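Local coordinates for protein response regulator FixJ (Bradyrhizobium japonicum, PDB 5XSO) that acts as the response regulator that, once activated by its sensor kinase FixL, induces expression of nifA and fixK, at residues A37-T42 with M125-I130; D28-L33 with D120-M125; D52-L57 with S85-L90. All coordinates share one frame; numbering follows the deposited sequence.

Contact 1 of 3, residues A37-T42 with M125-I130; sequences AGFGVT and MIESAI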
loop_
_atom_site.group_PDB
_atom_site.type_symbol
_atom_site.label_atom_id
_atom_site.label_comp_id
_atom_site.label_asym_id
_atom_site.label_seq_id
_atom_site.Cartn_x
_atom_site.Cartn_y
_atom_site.Cartn_z
ATOM N N ALA A 37 22.793 12.608 -3.400
ATOM C CA ALA A 37 21.548 13.273 -3.709
ATOM C C ALA A 37 20.778 13.702 -2.461
ATOM O O ALA A 37 19.724 14.331 -2.592
ATOM C CB ALA A 37 20.696 12.355 -4.600
ATOM N N GLY A 38 21.228 13.346 -1.269
ATOM C CA GLY A 38 20.571 13.803 -0.061
ATOM C C GLY A 38 19.555 12.850 0.542
ATOM O O GLY A 38 18.837 13.251 1.470
ATOM N N PHE A 39 19.501 11.599 0.096
ATOM C CA PHE A 39 18.600 10.608 0.683
ATOM C C PHE A 39 19.244 9.877 1.858
ATOM O O PHE A 39 20.449 9.653 1.858
ATOM C CB PHE A 39 18.242 9.565 -0.389
ATOM C CG PHE A 39 17.435 10.132 -1.490
ATOM C CD1 PHE A 39 18.029 10.460 -2.691
ATOM C CD2 PHE A 39 16.056 10.359 -1.317
ATOM C CE1 PHE A 39 17.317 10.995 -3.708
ATOM C CE2 PHE A 39 15.312 10.882 -2.350
ATOM C CZ PHE A 39 15.918 11.197 -3.551
ATOM N N GLY A 40 18.430 9.397 2.787
ATOM C CA GLY A 40 18.880 8.375 3.727
ATOM C C GLY A 40 18.748 6.964 3.143
ATOM O O GLY A 40 17.880 6.703 2.303
ATOM N N VAL A 41 19.604 6.042 3.597
ATOM C CA VAL A 41 19.716 4.703 2.991
ATOM C C VAL A 41 19.861 3.620 4.062
ATOM O O VAL A 41 20.598 3.783 5.044
ATOM C CB VAL A 41 20.901 4.614 2.009
ATOM C CG1 VAL A 41 20.842 3.304 1.217
ATOM C CG2 VAL A 41 20.899 5.791 0.997
ATOM N N THR A 42 19.139 2.512 3.883
ATOM C CA THR A 42 19.330 1.281 4.656
ATOM C C THR A 42 19.465 0.146 3.653
ATOM O O THR A 42 18.710 0.098 2.684
ATOM C CB THR A 42 18.150 0.996 5.596
ATOM O OG1 THR A 42 17.983 2.084 6.512
ATOM C CG2 THR A 42 18.399 -0.294 6.416
ATOM N N MET A 125 13.526 9.188 -10.499
ATOM C CA MET A 125 12.447 8.222 -10.374
ATOM C C MET A 125 12.038 8.068 -8.924
ATOM O O MET A 125 10.850 7.889 -8.625
ATOM C CB MET A 125 12.893 6.884 -10.973
ATOM C CG MET A 125 11.854 5.765 -10.971
ATOM S SD MET A 125 12.597 4.305 -11.799
ATOM C CE MET A 125 12.624 4.854 -13.488
ATOM N N ILE A 126 13.015 8.085 -8.015
ATOM C CA ILE A 126 12.702 7.973 -6.601
ATOM C C ILE A 126 11.882 9.170 -6.162
ATOM O O ILE A 126 10.917 9.032 -5.405
ATOM C CB ILE A 126 14.000 7.865 -5.770
ATOM C CG1 ILE A 126 14.652 6.487 -5.977
ATOM C CG2 ILE A 126 13.707 8.165 -4.244
ATOM C CD1 ILE A 126 16.167 6.448 -5.438
ATOM N N GLU A 127 12.289 10.377 -6.586
ATOM C CA GLU A 127 11.565 11.570 -6.137
ATOM C C GLU A 127 10.108 11.498 -6.540
ATOM O O GLU A 127 9.213 11.851 -5.751
ATOM C CB GLU A 127 12.191 12.845 -6.702
ATOM C CG GLU A 127 13.182 13.475 -5.793
ATOM C CD GLU A 127 13.509 14.888 -6.228
ATOM O OE1 GLU A 127 14.685 15.136 -6.580
ATOM O OE2 GLU A 127 12.580 15.736 -6.231
ATOM N N SER A 128 9.848 11.024 -7.755
ATOM C CA SER A 128 8.481 10.913 -8.231
ATOM C C SER A 128 7.713 9.858 -7.450
ATOM O O SER A 128 6.571 10.088 -7.050
ATOM C CB SER A 128 8.489 10.601 -9.724
ATOM O OG SER A 128 7.220 10.184 -10.190
ATOM N N ALA A 129 8.348 8.713 -7.186
ATOM C CA ALA A 129 7.718 7.614 -6.440
ATOM C C ALA A 129 7.337 8.034 -5.033
ATOM O O ALA A 129 6.261 7.689 -4.530
ATOM C CB ALA A 129 8.702 6.444 -6.364
ATOM N N ILE A 130 8.254 8.710 -4.349
ATOM C CA ILE A 130 7.985 9.139 -2.987
ATOM C C ILE A 130 6.857 10.152 -2.983
ATOM O O ILE A 130 5.933 10.079 -2.162
ATOM C CB ILE A 130 9.250 9.719 -2.348
ATOM C CG1 ILE A 130 10.225 8.601 -1.975
ATOM C CG2 ILE A 130 8.887 10.461 -1.068
ATOM C CD1 ILE A 130 11.586 9.083 -1.461
#

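Contact 2 of 3, residues D28-L33 with D120-M125; sequences DSLNFL and DRLTAM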
loop_
_atom_site.group_PDB
_atom_site.type_symbol
_atom_site.label_atom_id
_atom_site.label_comp_id
_atom_site.label_asym_id
_atom_site.label_seq_id
_atom_site.Cartn_x
_atom_site.Cartn_y
_atom_site.Cartn_z
ATOM N N ASP A 28 27.316 -0.769 -2.760
ATOM C CA ASP A 28 28.243 0.345 -2.546
ATOM C C ASP A 28 27.930 1.521 -3.463
ATOM O O ASP A 28 27.989 2.683 -3.043
ATOM C CB ASP A 28 29.704 -0.081 -2.783
ATOM C CG ASP A 28 30.295 -0.861 -1.627
ATOM O OD1 ASP A 28 29.707 -0.868 -0.530
ATOM O OD2 ASP A 28 31.340 -1.493 -1.879
ATOM N N SER A 29 27.663 1.240 -4.735
ATOM C CA SER A 29 27.422 2.302 -5.714
ATOM C C SER A 29 26.117 3.054 -5.434
ATOM O O SER A 29 26.064 4.291 -5.540
ATOM C CB SER A 29 27.348 1.664 -7.130
ATOM O OG SER A 29 27.054 2.644 -8.106
ATOM N N LEU A 30 25.038 2.319 -5.122
ATOM C CA LEU A 30 23.797 2.960 -4.687
ATOM C C LEU A 30 23.994 3.743 -3.401
ATOM O O LEU A 30 23.457 4.846 -3.258
ATOM C CB LEU A 30 22.700 1.920 -4.486
ATOM C CG LEU A 30 22.366 1.295 -5.845
ATOM C CD1 LEU A 30 21.338 0.210 -5.606
ATOM C CD2 LEU A 30 21.824 2.340 -6.781
ATOM N N ASN A 31 24.665 3.132 -2.420
ATOM C CA ASN A 31 24.906 3.807 -1.137
ATOM C C ASN A 31 25.497 5.187 -1.428
ATOM O O ASN A 31 25.017 6.220 -0.936
ATOM C CB ASN A 31 25.844 2.933 -0.277
ATOM C CG ASN A 31 25.636 3.090 1.265
ATOM O OD1 ASN A 31 24.790 3.847 1.723
ATOM N ND2 ASN A 31 26.462 2.380 2.060
ATOM N N PHE A 32 26.528 5.213 -2.259
ATOM C CA PHE A 32 27.238 6.467 -2.492
ATOM C C PHE A 32 26.359 7.483 -3.229
ATOM O O PHE A 32 26.228 8.646 -2.789
ATOM C CB PHE A 32 28.541 6.206 -3.247
ATOM C CG PHE A 32 29.483 7.376 -3.203
ATOM C CD1 PHE A 32 29.530 8.278 -4.275
ATOM C CD2 PHE A 32 30.267 7.614 -2.052
ATOM C CE1 PHE A 32 30.425 9.409 -4.209
ATOM C CE2 PHE A 32 31.152 8.762 -1.965
ATOM C CZ PHE A 32 31.217 9.631 -3.058
ATOM N N LEU A 33 25.775 7.088 -4.357
ATOM C CA LEU A 33 25.030 8.058 -5.160
ATOM C C LEU A 33 23.766 8.569 -4.460
ATOM O O LEU A 33 23.315 9.685 -4.739
ATOM C CB LEU A 33 24.649 7.444 -6.524
ATOM C CG LEU A 33 23.467 6.477 -6.652
ATOM C CD1 LEU A 33 22.083 7.178 -6.830
ATOM C CD2 LEU A 33 23.674 5.477 -7.883
ATOM N N ASP A 120 21.244 9.978 -12.038
ATOM C CA ASP A 120 20.161 10.957 -11.963
ATOM C C ASP A 120 18.839 10.385 -12.423
ATOM O O ASP A 120 17.775 10.899 -12.029
ATOM C CB ASP A 120 20.481 12.189 -12.805
ATOM C CG ASP A 120 21.501 13.109 -12.165
ATOM O OD1 ASP A 120 21.984 12.903 -10.992
ATOM O OD2 ASP A 120 21.863 14.060 -12.887
ATOM N N ARG A 121 18.864 9.367 -13.297
ATOM C CA ARG A 121 17.620 8.717 -13.669
ATOM C C ARG A 121 16.997 8.015 -12.466
ATOM O O ARG A 121 15.766 8.062 -12.282
ATOM C CB ARG A 121 17.867 7.722 -14.806
ATOM C CG ARG A 121 16.626 6.981 -15.245
ATOM C CD ARG A 121 16.010 7.607 -16.408
ATOM N NE ARG A 121 15.209 6.641 -17.161
ATOM C CZ ARG A 121 13.899 6.471 -16.998
ATOM N NH1 ARG A 121 13.252 7.200 -16.096
ATOM N NH2 ARG A 121 13.237 5.575 -17.732
ATOM N N LEU A 122 17.822 7.356 -11.645
ATOM C CA LEU A 122 17.298 6.732 -10.427
ATOM C C LEU A 122 16.758 7.792 -9.476
ATOM O O LEU A 122 15.653 7.654 -8.945
ATOM C CB LEU A 122 18.385 5.925 -9.716
ATOM C CG LEU A 122 17.957 5.221 -8.424
ATOM C CD1 LEU A 122 16.654 4.374 -8.616
ATOM C CD2 LEU A 122 19.168 4.397 -7.906
ATOM N N THR A 123 17.529 8.863 -9.231
ATOM C CA THR A 123 17.086 9.762 -8.167
ATOM C C THR A 123 15.825 10.518 -8.592
ATOM O O THR A 123 14.909 10.699 -7.780
ATOM C CB THR A 123 18.210 10.716 -7.728
ATOM O OG1 THR A 123 18.755 11.371 -8.863
ATOM C CG2 THR A 123 19.345 9.968 -6.971
ATOM N N ALA A 124 15.701 10.868 -9.878
ATOM C CA ALA A 124 14.448 11.445 -10.366
ATOM C C ALA A 124 13.284 10.469 -10.233
ATOM O O ALA A 124 12.143 10.871 -9.964
ATOM C CB ALA A 124 14.582 11.859 -11.833
ATOM N N MET A 125 13.526 9.188 -10.499
ATOM C CA MET A 125 12.447 8.222 -10.374
ATOM C C MET A 125 12.038 8.068 -8.924
ATOM O O MET A 125 10.850 7.889 -8.625
ATOM C CB MET A 125 12.893 6.884 -10.973
ATOM C CG MET A 125 11.854 5.765 -10.971
ATOM S SD MET A 125 12.597 4.305 -11.799
ATOM C CE MET A 125 12.624 4.854 -13.488
#

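Contact 3 of 3, residues D52-L57 with S85-L90; sequences DALPGL and SPFPIL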
loop_
_atom_site.group_PDB
_atom_site.type_symbol
_atom_site.label_atom_id
_atom_site.label_comp_id
_atom_site.label_asym_id
_atom_site.label_seq_id
_atom_site.Cartn_x
_atom_site.Cartn_y
_atom_site.Cartn_z
ATOM N N ASP A 52 12.092 -9.455 7.483
ATOM C CA ASP A 52 12.177 -9.462 8.939
ATOM C C ASP A 52 12.120 -8.047 9.492
ATOM O O ASP A 52 11.463 -7.796 10.507
ATOM C CB ASP A 52 13.471 -10.135 9.398
ATOM C CG ASP A 52 13.473 -11.635 9.178
ATOM O OD1 ASP A 52 12.563 -12.169 8.498
ATOM O OD2 ASP A 52 14.415 -12.275 9.687
ATOM N N ALA A 53 12.800 -7.106 8.836
ATOM C CA ALA A 53 12.795 -5.736 9.328
ATOM C C ALA A 53 11.510 -4.988 8.993
ATOM O O ALA A 53 11.168 -4.022 9.679
ATOM C CB ALA A 53 14.000 -4.979 8.768
ATOM N N LEU A 54 10.768 -5.447 7.992
ATOM C CA LEU A 54 9.784 -4.584 7.344
ATOM C C LEU A 54 8.688 -4.079 8.284
ATOM O O LEU A 54 8.319 -2.897 8.173
ATOM C CB LEU A 54 9.213 -5.328 6.128
ATOM C CG LEU A 54 7.936 -4.819 5.471
ATOM C CD1 LEU A 54 8.174 -3.444 4.859
ATOM C CD2 LEU A 54 7.498 -5.812 4.401
ATOM N N PRO A 55 8.160 -4.862 9.229
ATOM C CA PRO A 55 7.162 -4.289 10.150
ATOM C C PRO A 55 7.684 -3.126 10.994
ATOM O O PRO A 55 6.875 -2.295 11.423
ATOM C CB PRO A 55 6.741 -5.486 11.020
ATOM C CG PRO A 55 7.714 -6.595 10.694
ATOM C CD PRO A 55 8.231 -6.330 9.333
ATOM N N GLY A 56 8.995 -3.011 11.216
ATOM C CA GLY A 56 9.548 -1.921 11.996
ATOM C C GLY A 56 10.117 -0.751 11.215
ATOM O O GLY A 56 10.634 0.191 11.825
ATOM N N LEU A 57 10.050 -0.774 9.882
ATOM C CA LEU A 57 10.641 0.286 9.072
ATOM C C LEU A 57 9.687 1.447 8.859
ATOM O O LEU A 57 8.502 1.253 8.580
ATOM C CB LEU A 57 11.084 -0.222 7.689
ATOM C CG LEU A 57 12.182 -1.280 7.686
ATOM C CD1 LEU A 57 12.275 -1.973 6.296
ATOM C CD2 LEU A 57 13.502 -0.617 8.186
ATOM N N SER A 85 1.949 -2.893 2.572
ATOM C CA SER A 85 2.963 -1.846 2.665
ATOM C C SER A 85 2.629 -0.680 1.750
ATOM O O SER A 85 2.388 -0.882 0.560
ATOM C CB SER A 85 4.342 -2.387 2.290
ATOM O OG SER A 85 5.360 -1.453 2.646
ATOM N N PRO A 86 2.672 0.556 2.242
ATOM C CA PRO A 86 2.560 1.720 1.359
ATOM C C PRO A 86 3.873 2.127 0.691
ATOM O O PRO A 86 3.892 3.116 -0.053
ATOM C CB PRO A 86 2.072 2.813 2.320
ATOM C CG PRO A 86 2.707 2.439 3.620
ATOM C CD PRO A 86 2.893 0.938 3.648
ATOM N N PHE A 87 4.950 1.402 0.886
ATOM C CA PHE A 87 6.243 1.824 0.306
ATOM C C PHE A 87 6.221 1.656 -1.210
ATOM O O PHE A 87 5.917 0.568 -1.697
ATOM C CB PHE A 87 7.383 0.972 0.838
ATOM C CG PHE A 87 7.643 1.078 2.311
ATOM C CD1 PHE A 87 8.739 0.405 2.847
ATOM C CD2 PHE A 87 6.825 1.809 3.171
ATOM C CE1 PHE A 87 9.009 0.456 4.238
ATOM C CE2 PHE A 87 7.098 1.871 4.532
ATOM C CZ PHE A 87 8.188 1.194 5.066
ATOM N N PRO A 88 6.595 2.665 -1.991
ATOM C CA PRO A 88 6.760 2.426 -3.430
ATOM C C PRO A 88 7.985 1.551 -3.685
ATOM O O PRO A 88 8.995 1.614 -2.956
ATOM C CB PRO A 88 6.958 3.839 -4.010
ATOM C CG PRO A 88 7.574 4.638 -2.878
ATOM C CD PRO A 88 6.999 4.031 -1.590
ATOM N N ILE A 89 7.912 0.742 -4.742
ATOM C CA ILE A 89 9.014 -0.150 -5.088
ATOM C C ILE A 89 9.495 0.105 -6.524
ATOM O O ILE A 89 8.696 0.073 -7.475
ATOM C CB ILE A 89 8.617 -1.629 -4.920
ATOM C CG1 ILE A 89 8.144 -1.891 -3.481
ATOM C CG2 ILE A 89 9.838 -2.507 -5.297
ATOM C CD1 ILE A 89 7.265 -3.154 -3.341
ATOM N N LEU A 90 10.806 0.316 -6.683
ATOM C CA LEU A 90 11.449 0.366 -7.992
ATOM C C LEU A 90 12.311 -0.888 -8.182
ATOM O O LEU A 90 12.991 -1.334 -7.241
ATOM C CB LEU A 90 12.364 1.609 -8.112
ATOM C CG LEU A 90 11.696 2.926 -7.721
ATOM C CD1 LEU A 90 12.726 4.065 -7.852
ATOM C CD2 LEU A 90 10.471 3.169 -8.684
#

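Contact 1 of 3, residues A37-T42 with M125-I130
Phe-39, in the link from helix 24-36 to strand 40-44, reaches toward helix 119-138 and meets Ile-126, Ile-130 and Glu-127. CB points at the helix, and CG stands anti to the carbonyl carbon (chi1 -67°), which sends the ring across the gap between the two backbones. The CD2 and CE2 side of the ring leads toward the two isoleucines. CE2 lies 3.7 Å from Ile-126 CG2, and CZ is almost as near, 3.8 Å from the same methyl. The methyl approaches the ring obliquely. The side chains of Phe-39 and Ile-126 run past each other in opposite directions. This is a doubly wound receiver domain of the CheY type. Helix 119-138 packs on one side of the parallel sheet, and strand 40-44 is one of the two edge strands, next to strand 16-20. Ile-17 of that strand touches both Phe-39 and Ile-126. One helical turn on from Ile-126, Ile-130 brings CD1 to 4.2 Å from Phe-39 CE2. At the tip, Phe-39 CZ has Glu-127 CG 4.2 Å away, close to the plane of the ring. Only the aliphatic part of the glutamate is used here. Its carboxylate has long, weak ion pairs with Lys-14 and Arg-131. Gly-38, the first residue to leave helical angles after helix 24-36, has positive phi and forms a Schellman motif.

Contact 2 of 3, residues D28-L33 with D120-M125
Thr-123 OG1 lies near two backbone carbonyls of its own helix, Asp-119 O and Asp-120 O. Any bond here is weak, and Thr-123 OG1 stands 3.3 Å from Asp-120 O. With OG1 set between the backbone N and the carbonyl carbon (chi1 52°), the methyl of Thr-123 is turned to the other helix. There Thr-123 CG2 meets Leu-33 CD1 at 3.9 Å. The two side chains pass each other in opposite directions. The polar branch of Thr-123 stays with its own helix, and the methyl makes the contact. Leu-33 CD1 also touches Leu-122 CD2, at 4.2 Å. This one methyl of Leu-33 therefore rests against two neighbouring residues of helix 119-138. Leu-122 extends its CG anti to its backbone N (chi1 180°) and brings CD2 against both Leu-33 and Leu-30. The tightest meeting is methyl to methyl, Leu-30 CD2 to Leu-122 CD2 at 3.5 Å. Leu-122 crosses both leucines at about a right angle. Beneath this cluster lies the sheet: Leu-122 touches Leu-90 and Leu-113, and Leu-30 touches Met-92. The local helix axes come no nearer than 11.5 Å and cross at -65°; the leucines and the Thr-123 methyl fill the space between them. The side chain of Leu-30 is about 5 Å from that of Asp-21, a likely magnesium ligand. The first and last helices of the CheY-like receiver fold lie on the same face of its parallel sheet, here crossing at a steep angle.

Contact 3 of 3, residues D52-L57 with S85-L90
The loop that leads into strand 89-93 of the receiver domain meets the C-terminal part of helix 47-53 and the turn that follows, with Phe-87 against Leu-54 and Leu-57. Leu-54 sits in a short 3-10 turn. Its CG is anti to the backbone N (chi1 165°), and this carries CD1 over to the loop. Leu-54 CD1 lies 4.0 Å from Phe-87 CE1 and approaches the ring obliquely. The same methyl is 4.1 Å from Ser-85 OG. Leu-57 meets the CE1-CZ side of the ring in two ways. Its CB packs 4.1 Å from Phe-87 CE1, while Leu-57 O lies in the ring plane at the edge, 3.5 Å from Phe-87 CZ. One face of the ring has Ser-85 OG above it, offset toward the rim. That oxygen also accepts a weak hydrogen bond from Phe-87 N, 3.4 Å long and nearly straight, in the manner of an ST turn. Shortening Phe-87 to an alanine would remove the ring, which would probably leave Leu-54 CD1 and Leu-57 CB without their partner and open a gap between the loop and the turn. Met-80 of helix 73-82 touches both Leu-54 and Ser-85, and Val-62 of strand 61-65 touches Phe-87. The contact thus joins two crossover connections of the doubly wound beta-alpha fold: the exit of helix 47-53 and the chain between helix 73-82 and strand 89-93.

How the contacts relate
All three contacts lie in the receiver domain, around its parallel sheet. Contacts 1 and 2 are neighbours, with centres about 8 Å apart. Both use helix 119-138, share Met-125, and touch where Thr-123 meets Ala-37 and Phe-39. Their other halves, helix 24-36 and strand 40-44, follow each other in the chain. The segments of contacts 1 and 2 alternate along the chain. Contact 3 lies further off, its centre about 14 Å from contact 1 and 19 Å from contact 2. It is nested inside the loops they close. Leu-90 joins them, touching Leu-122, Met-125 and Ile-126. Helix 119-138 is thus tied to helix 24-36 and edge strand 40-44 as well as to strand 89-93.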